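Local coordinates for protein aminotransferase (Helicobacter pylori, PDB 2FNU) that catalyses the pyridoxal phosphate-dependent transamination of a UDP-linked 4-keto sugar, the second step in making pseudaminic acid for flagellin modification, at residues 239-242 with 243-247; 298-301 with 302-305; 315-318 with 319-323. One frame throughout, in Å; residues are numbered along the deposited sequence.

The three contacts follow one another along the chain without interleaving, each a local contact between residues a few positions apart in the DegT/DnrJ/EryC1 aminotransferase. Interaction 1 covers the junction of helices 233-244 and 246-264, interaction 2 the first turns of helix 298-307, and interaction 3 the loop between strand 310-311 and helix 323-328. Interactions 2 and 3 are neighbours, their centres about 20 Å apart and their nearest atoms about 7 Å, and both touch the second subunit. Interaction 1 lies across the centre of the chain from interaction 3, about 32 Å between centres, and about 35 Å between centres from interaction 2. Interaction 3 itself carries nucleotide-sugar and cofactor contacts.

Interaction 1. Residues 239-242 with 243-247; sequences GLSQ and LKKAP
The carboxamide of Gln242, the one flat side chain here, meets the aliphatic end of Lys245: CE of Lys245 stands 3.8 Å from NE2 of Gln242, off to one side of the amide plane and beyond the nitrogen rather than over the middle of the group. The rest of the amide is held from elsewhere in the chain, NE2 by Asp15 and the carbonyl of Cys10, and OE1 by the backbone N of Thr186. With both ends engaged, the rotation of the buried amide is fixed.

Lys245 reaches back over the last turn of the helix. Its CG sits between the backbone N and the carbonyl carbon (chi1 57°), which brings CG to 3.4 Å from the carbonyl oxygen of Gln242, and a final bend (chi4 -78°) carries NZ toward Ser241. There NZ makes a weak 3.5 Å hydrogen bond to Ser241 O. A water reinforces the link, donating to Ser241 O at 2.7 Å and accepting from Lys245 NZ at 3.0 Å. The stronger partners of the ammonium are Asp15 and Asp12, in salt bridges; Asp15 also takes a hydrogen bond from Ser241 OG.

This is the break between helix 233-244 and helix 246-264, with Lys245 as the N-cap residue of the second. Leu243 N bonds to Gly239 O at 2.8 Å and Lys244 N to Leu240 O, each four residues back. Lys245 N instead bonds to Gln242 O, three residues back, at 3.0 Å, approaching from well above the carbonyl plane where the chain passes between the two helices. Leu240 and Leu243 pack on helix 32-45, while the alkyl part of Lys244 runs past Leu240 O, with CG at 3.5 Å.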
# COMPACT_ATOMS: atom_id res chain seq x y z
N GLY B 239 -8.46 13.26 -2.05
CA GLY B 239 -9.59 12.54 -2.67
C GLY B 239 -10.94 13.20 -2.49
O GLY B 239 -11.72 13.29 -3.44
N LEU B 240 -11.21 13.65 -1.26
CA LEU B 240 -12.46 14.36 -0.94
C LEU B 240 -12.60 15.60 -1.80
O LEU B 240 -13.67 15.87 -2.37
CB LEU B 240 -12.48 14.79 0.52
CG LEU B 240 -13.21 14.01 1.60
CD1 LEU B 240 -12.87 14.68 2.93
CD2 LEU B 240 -14.71 14.02 1.36
N SER B 241 -11.51 16.36 -1.91
CA SER B 241 -11.53 17.63 -2.64
C SER B 241 -11.72 17.40 -4.14
O SER B 241 -12.49 18.10 -4.81
CB SER B 241 -10.24 18.42 -2.36
OG SER B 241 -10.29 19.69 -2.99
N GLN B 242 -11.03 16.39 -4.66
CA GLN B 242 -11.20 16.01 -6.06
C GLN B 242 -12.62 15.48 -6.34
O GLN B 242 -13.23 15.81 -7.37
CB GLN B 242 -10.16 14.94 -6.41
CG GLN B 242 -8.74 15.50 -6.56
CD GLN B 242 -8.39 15.71 -8.01
OE1 GLN B 242 -8.32 14.75 -8.80
NE2 GLN B 242 -8.17 16.98 -8.41
N LEU B 243 -13.14 14.66 -5.44
CA LEU B 243 -14.47 14.06 -5.64
C LEU B 243 -15.55 15.13 -5.73
O LEU B 243 -16.50 14.99 -6.50
CB LEU B 243 -14.80 13.06 -4.51
CG LEU B 243 -16.13 12.33 -4.66
CD1 LEU B 243 -16.18 11.47 -5.92
CD2 LEU B 243 -16.34 11.48 -3.43
N LYS B 244 -15.39 16.21 -4.97
CA LYS B 244 -16.37 17.32 -4.99
C LYS B 244 -16.51 17.93 -6.38
O LYS B 244 -17.56 18.52 -6.69
CB LYS B 244 -15.98 18.41 -3.99
CG LYS B 244 -16.34 18.06 -2.55
CD LYS B 244 -15.76 19.05 -1.55
CE LYS B 244 -16.18 18.66 -0.13
NZ LYS B 244 -15.30 19.18 0.97
N LYS B 245 -15.46 17.82 -7.20
CA LYS B 245 -15.54 18.33 -8.58
C LYS B 245 -15.46 17.23 -9.63
O LYS B 245 -15.18 17.51 -10.80
CB LYS B 245 -14.47 19.40 -8.84
CG LYS B 245 -13.05 18.96 -8.59
CD LYS B 245 -12.05 20.02 -9.03
CE LYS B 245 -10.72 19.78 -8.35
NZ LYS B 245 -10.73 20.26 -6.92
N ALA B 246 -15.72 15.98 -9.23
CA ALA B 246 -15.60 14.88 -10.20
C ALA B 246 -16.48 15.09 -11.45
O ALA B 246 -16.04 14.81 -12.55
CB ALA B 246 -15.89 13.52 -9.52
N PRO B 247 -17.74 15.54 -11.28
CA PRO B 247 -18.54 15.77 -12.50
C PRO B 247 -17.97 16.85 -13.42
O PRO B 247 -18.03 16.71 -14.66
CB PRO B 247 -19.91 16.18 -11.94
CG PRO B 247 -19.96 15.49 -10.58
CD PRO B 247 -18.55 15.70 -10.06
O HOH W 1 -13.13 20.71 -5.17

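Interaction 2. Residues 298-301 with 302-305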
# COMPACT_ATOMS: atom_id res chain seq x y z
N LYS B 298 2.57 -0.27 -36.73
CA LYS B 298 2.14 0.37 -35.48
C LYS B 298 3.26 1.03 -34.67
O LYS B 298 3.11 2.16 -34.21
CB LYS B 298 1.38 -0.59 -34.59
CG LYS B 298 0.78 0.16 -33.39
CD LYS B 298 -0.23 -0.66 -32.71
CE LYS B 298 -1.04 0.17 -31.70
NZ LYS B 298 -1.86 -0.80 -30.93
N LYS B 299 4.38 0.33 -34.48
CA LYS B 299 5.47 0.91 -33.71
C LYS B 299 5.97 2.22 -34.33
O LYS B 299 6.23 3.18 -33.62
CB LYS B 299 6.64 -0.08 -33.56
CG LYS B 299 7.71 0.38 -32.57
CD LYS B 299 7.15 0.53 -31.16
CE LYS B 299 8.10 1.32 -30.26
NZ LYS B 299 9.30 0.53 -29.86
N LEU B 300 6.09 2.26 -35.66
CA LEU B 300 6.51 3.48 -36.35
C LEU B 300 5.49 4.61 -36.19
O LEU B 300 5.86 5.77 -36.02
CB LEU B 300 6.76 3.21 -37.84
CG LEU B 300 7.97 2.31 -38.15
CD1 LEU B 300 8.10 2.16 -39.66
CD2 LEU B 300 9.25 2.87 -37.54
N ILE B 301 4.21 4.25 -36.23
CA ILE B 301 3.13 5.23 -36.01
C ILE B 301 3.21 5.83 -34.61
O ILE B 301 3.18 7.06 -34.45
CB ILE B 301 1.74 4.59 -36.26
CG1 ILE B 301 1.56 4.31 -37.76
CG2 ILE B 301 0.62 5.50 -35.74
CD1 ILE B 301 0.37 3.44 -38.09
N LEU B 302 3.35 4.96 -33.61
CA LEU B 302 3.50 5.41 -32.23
C LEU B 302 4.73 6.29 -32.04
O LEU B 302 4.65 7.33 -31.37
CB LEU B 302 3.55 4.22 -31.27
CG LEU B 302 2.26 3.42 -31.11
CD1 LEU B 302 2.58 2.10 -30.43
CD2 LEU B 302 1.21 4.20 -30.31
N GLU B 303 5.86 5.88 -32.62
CA GLU B 303 7.09 6.68 -32.57
C GLU B 303 6.91 8.04 -33.26
O GLU B 303 7.40 9.06 -32.76
CB GLU B 303 8.27 5.90 -33.18
CG GLU B 303 8.75 4.77 -32.27
CD GLU B 303 9.69 3.77 -32.95
OE1 GLU B 303 9.81 3.78 -34.20
OE2 GLU B 303 10.28 2.95 -32.22
N SER B 304 6.16 8.06 -34.36
CA SER B 304 5.87 9.31 -35.06
C SER B 304 5.00 10.23 -34.19
O SER B 304 5.27 11.44 -34.09
CB SER B 304 5.20 9.01 -36.40
OG SER B 304 4.91 10.21 -37.11
N LEU B 305 3.98 9.68 -33.54
CA LEU B 305 3.15 10.46 -32.63
C LEU B 305 4.02 11.06 -31.55
O LEU B 305 3.93 12.26 -31.26
CB LEU B 305 2.04 9.60 -32.02
CG LEU B 305 0.93 9.19 -32.98
CD1 LEU B 305 -0.04 8.23 -32.30
CD2 LEU B 305 0.19 10.41 -33.56
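Lys299 and Glu303, one helical turn apart, cross at an angle on the side of helix 298-307 that, at Lys299, meets the second subunit. They pair as a salt bridge, with Lys299 NZ 3.5 Å from Glu303 OE2; Asp216 of the second subunit is a further, weak and long-range partner of the same ammonium. The lysine is bent rather than extended: after leaving with CG anti to N (chi1 -171°), it turns at chi2 (62°) and again at the end, so the whole chain curls past the carboxylate. Accordingly the methylene CE of Lys299 comes as near to OE2 of Glu303 as the nitrogen does, at 3.4 Å, so the carboxylate oxygen lies against the last methylene as well as the ammonium. The other oxygen, OE1 of Glu303, lies 3.5 Å from CD2 of Leu300, a van der Waals contact. Glu303, extended beyond CG, thus places OE2 beside Lys299 and OE1 beside Leu300, four and three residues back.

On the inward side the approaches are apolar. CG of Lys298 meets CD1 of Leu302 at 4.0 Å before the straight lysine chain runs on to the carbonyl of Glu344, and Ile301 CG2 faces Leu305 CD1 at 4.4 Å. The backbone carries four successive alpha-helical bonds, from Leu302 N to Lys298 O at 2.9 Å through to Leu305 N to Ile301 O.

The helix is packed between the second subunit, where Lys299 and Leu302 meet Phe218, and its own chain, where Ile301 rests on Met290 of strand 286-290 and on Phe369 of helix 355-370, the helix that also receives Ser304 and Leu305.

Interaction 3. Residues 315-318 with 319-323. With UD1 (uridine-diphosphate-N-acetylglucosamine), chain F.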
# COMPACT_ATOMS: atom_id res chain seq x y z
N HIS B 315 -3.50 0.47 -24.62
CA HIS B 315 -4.17 -0.28 -23.54
C HIS B 315 -5.02 -1.39 -24.19
O HIS B 315 -6.03 -1.07 -24.80
CB HIS B 315 -5.07 0.69 -22.76
CG HIS B 315 -4.34 1.85 -22.16
ND1 HIS B 315 -4.21 3.08 -22.79
CD2 HIS B 315 -3.71 1.98 -20.96
CE1 HIS B 315 -3.52 3.90 -22.02
NE2 HIS B 315 -3.21 3.26 -20.90
N TYR B 316 -4.67 -2.68 -24.09
CA TYR B 316 -3.58 -3.26 -23.32
C TYR B 316 -3.06 -4.49 -24.06
O TYR B 316 -3.81 -5.12 -24.82
CB TYR B 316 -4.10 -3.79 -21.97
CG TYR B 316 -4.56 -2.75 -21.00
CD1 TYR B 316 -5.92 -2.45 -20.87
CD2 TYR B 316 -3.65 -2.07 -20.19
CE1 TYR B 316 -6.35 -1.50 -19.96
CE2 TYR B 316 -4.07 -1.10 -19.26
CZ TYR B 316 -5.43 -0.82 -19.17
OH TYR B 316 -5.84 0.13 -18.27
N LYS B 317 -1.82 -4.86 -23.80
CA LYS B 317 -1.32 -6.18 -24.20
C LYS B 317 -2.21 -7.26 -23.58
O LYS B 317 -2.48 -7.22 -22.39
CB LYS B 317 0.13 -6.34 -23.73
CG LYS B 317 0.79 -7.68 -23.98
CD LYS B 317 2.29 -7.51 -23.67
CE LYS B 317 3.10 -8.76 -23.81
NZ LYS B 317 4.55 -8.40 -23.65
N PRO B 318 -2.70 -8.22 -24.39
CA PRO B 318 -3.50 -9.29 -23.80
C PRO B 318 -2.73 -9.96 -22.67
O PRO B 318 -1.58 -10.34 -22.85
CB PRO B 318 -3.72 -10.25 -24.98
CG PRO B 318 -3.74 -9.30 -26.21
CD PRO B 318 -2.63 -8.32 -25.87
N ILE B 319 -3.36 -10.09 -21.50
CA ILE B 319 -2.65 -10.53 -20.30
C ILE B 319 -1.99 -11.91 -20.46
O ILE B 319 -0.90 -12.15 -19.94
CB ILE B 319 -3.58 -10.49 -19.06
CG1 ILE B 319 -3.93 -9.04 -18.71
CG2 ILE B 319 -2.96 -11.21 -17.87
CD1 ILE B 319 -5.10 -8.90 -17.73
N TYR B 320 -2.65 -12.78 -21.21
CA TYR B 320 -2.13 -14.16 -21.38
C TYR B 320 -0.82 -14.19 -22.20
O TYR B 320 -0.18 -15.23 -22.28
CB TYR B 320 -3.19 -15.08 -22.01
CG TYR B 320 -3.70 -14.58 -23.36
CD1 TYR B 320 -4.98 -14.03 -23.49
CD2 TYR B 320 -2.89 -14.63 -24.49
CE1 TYR B 320 -5.44 -13.55 -24.72
CE2 TYR B 320 -3.34 -14.15 -25.74
CZ TYR B 320 -4.63 -13.62 -25.84
OH TYR B 320 -5.08 -13.13 -27.04
N GLN B 321 -0.46 -13.07 -22.83
CA GLN B 321 0.80 -12.95 -23.57
C GLN B 321 2.03 -12.80 -22.66
O GLN B 321 3.17 -13.01 -23.11
CB GLN B 321 0.78 -11.76 -24.54
CG GLN B 321 -0.07 -11.88 -25.80
CD GLN B 321 0.26 -10.78 -26.85
OE1 GLN B 321 1.30 -10.09 -26.76
NE2 GLN B 321 -0.60 -10.65 -27.87
N TYR B 322 1.81 -12.36 -21.42
CA TYR B 322 2.94 -12.15 -20.51
C TYR B 322 3.60 -13.48 -20.17
O TYR B 322 2.93 -14.50 -20.04
CB TYR B 322 2.48 -11.45 -19.23
CG TYR B 322 2.20 -9.98 -19.40
CD1 TYR B 322 3.19 -9.08 -19.83
CD2 TYR B 322 0.94 -9.45 -19.07
CE1 TYR B 322 2.94 -7.72 -19.96
CE2 TYR B 322 0.67 -8.09 -19.20
CZ TYR B 322 1.68 -7.22 -19.63
OH TYR B 322 1.49 -5.87 -19.78
N GLN B 323 4.93 -13.44 -19.99
CA GLN B 323 5.74 -14.62 -19.67
C GLN B 323 5.18 -15.46 -18.52
O GLN B 323 5.11 -16.69 -18.60
CB GLN B 323 7.19 -14.20 -19.35
CG GLN B 323 8.11 -15.40 -19.05
CD GLN B 323 9.58 -15.02 -18.78
OE1 GLN B 323 10.39 -15.87 -18.38
NE2 GLN B 323 9.92 -13.75 -19.00
C1' UD1 F . -0.40 1.46 -15.70
C2' UD1 F . -1.60 1.33 -16.65
C3' UD1 F . -2.78 2.19 -16.22
C4' UD1 F . -3.07 2.00 -14.73
C5' UD1 F . -1.83 2.09 -13.82
C6' UD1 F . -1.40 3.54 -13.57
C7' UD1 F . -0.81 0.77 -18.93
C8' UD1 F . -0.24 1.28 -20.22
N2' UD1 F . -1.18 1.68 -18.01
O1' UD1 F . 0.25 2.72 -15.88
O3' UD1 F . -3.96 1.83 -16.98
O5' UD1 F . -0.75 1.28 -14.31
O7' UD1 F . -0.94 -0.41 -18.74
N1 UD1 F . 1.84 10.43 -15.30
C2 UD1 F . 1.64 11.71 -14.75
N3 UD1 F . 1.69 11.89 -13.42
C4 UD1 F . 1.95 10.87 -12.59
C5 UD1 F . 2.16 9.58 -13.06
C6 UD1 F . 2.11 9.34 -14.43
O2 UD1 F . 1.40 12.68 -15.52
O4 UD1 F . 1.99 11.09 -11.36
C1B UD1 F . 1.79 10.26 -16.77
C2B UD1 F . 3.19 10.52 -17.31
O2' UD1 F . 3.09 11.31 -18.50
C3B UD1 F . 3.73 9.14 -17.62
C4B UD1 F . 2.47 8.36 -17.96
O4B UD1 F . 1.43 8.93 -17.15
O3B UD1 F . 4.66 9.13 -18.71
C5B UD1 F . 2.66 6.90 -17.62
O5B UD1 F . 1.45 6.22 -17.95
PA UD1 F . 1.48 4.62 -18.14
O1A UD1 F . 0.05 4.14 -18.31
O2A UD1 F . 2.51 4.30 -19.21
O3A UD1 F . 2.06 4.25 -16.67
PB UD1 F . 1.87 2.81 -15.96
O1B UD1 F . 2.38 1.71 -16.88
O2B UD1 F . 2.39 2.95 -14.54
O HOH W 2 5.31 -11.14 -23.41
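Gln321 N bonds to Pro318 O at 3.0 Å, closing a 3-10 turn over residues 319-321 that Tyr322 N continues by bonding to Ile319 O. Pro318 is covered from two directions. Its CB lies over one face of the Tyr320 ring, 3.9 Å from the centroid in a CH-pi contact; Tyr320 attains this with CG between N and the carbonyl carbon (chi1 58°). The Gln321 side chain runs alongside the proline ring, NE2 3.7 Å from Pro318 CD, and both Gln321 NE2 and Tyr320 OH are hydrogen-bonded to Glu338. Lys317 is fully extended, and Lys317 CD lies 3.8 Å from Tyr322 CE1; its ammonium is held chiefly by a salt bridge to Glu219 of the second subunit, and a water joins it to Gln321 O.

Just before the turn, after a cis peptide, Tyr316 OH donates to O3' of the bound nucleotide sugar at 2.8 Å, and His315 CD2 touches its acetyl methyl, C8', at 3.6 Å.

The turn leads into helix 323-328, with Pro318 and Tyr320 against helix 335-343 and Ile319 against Phe100 of strand 97-100, outermost in this chain's sheet.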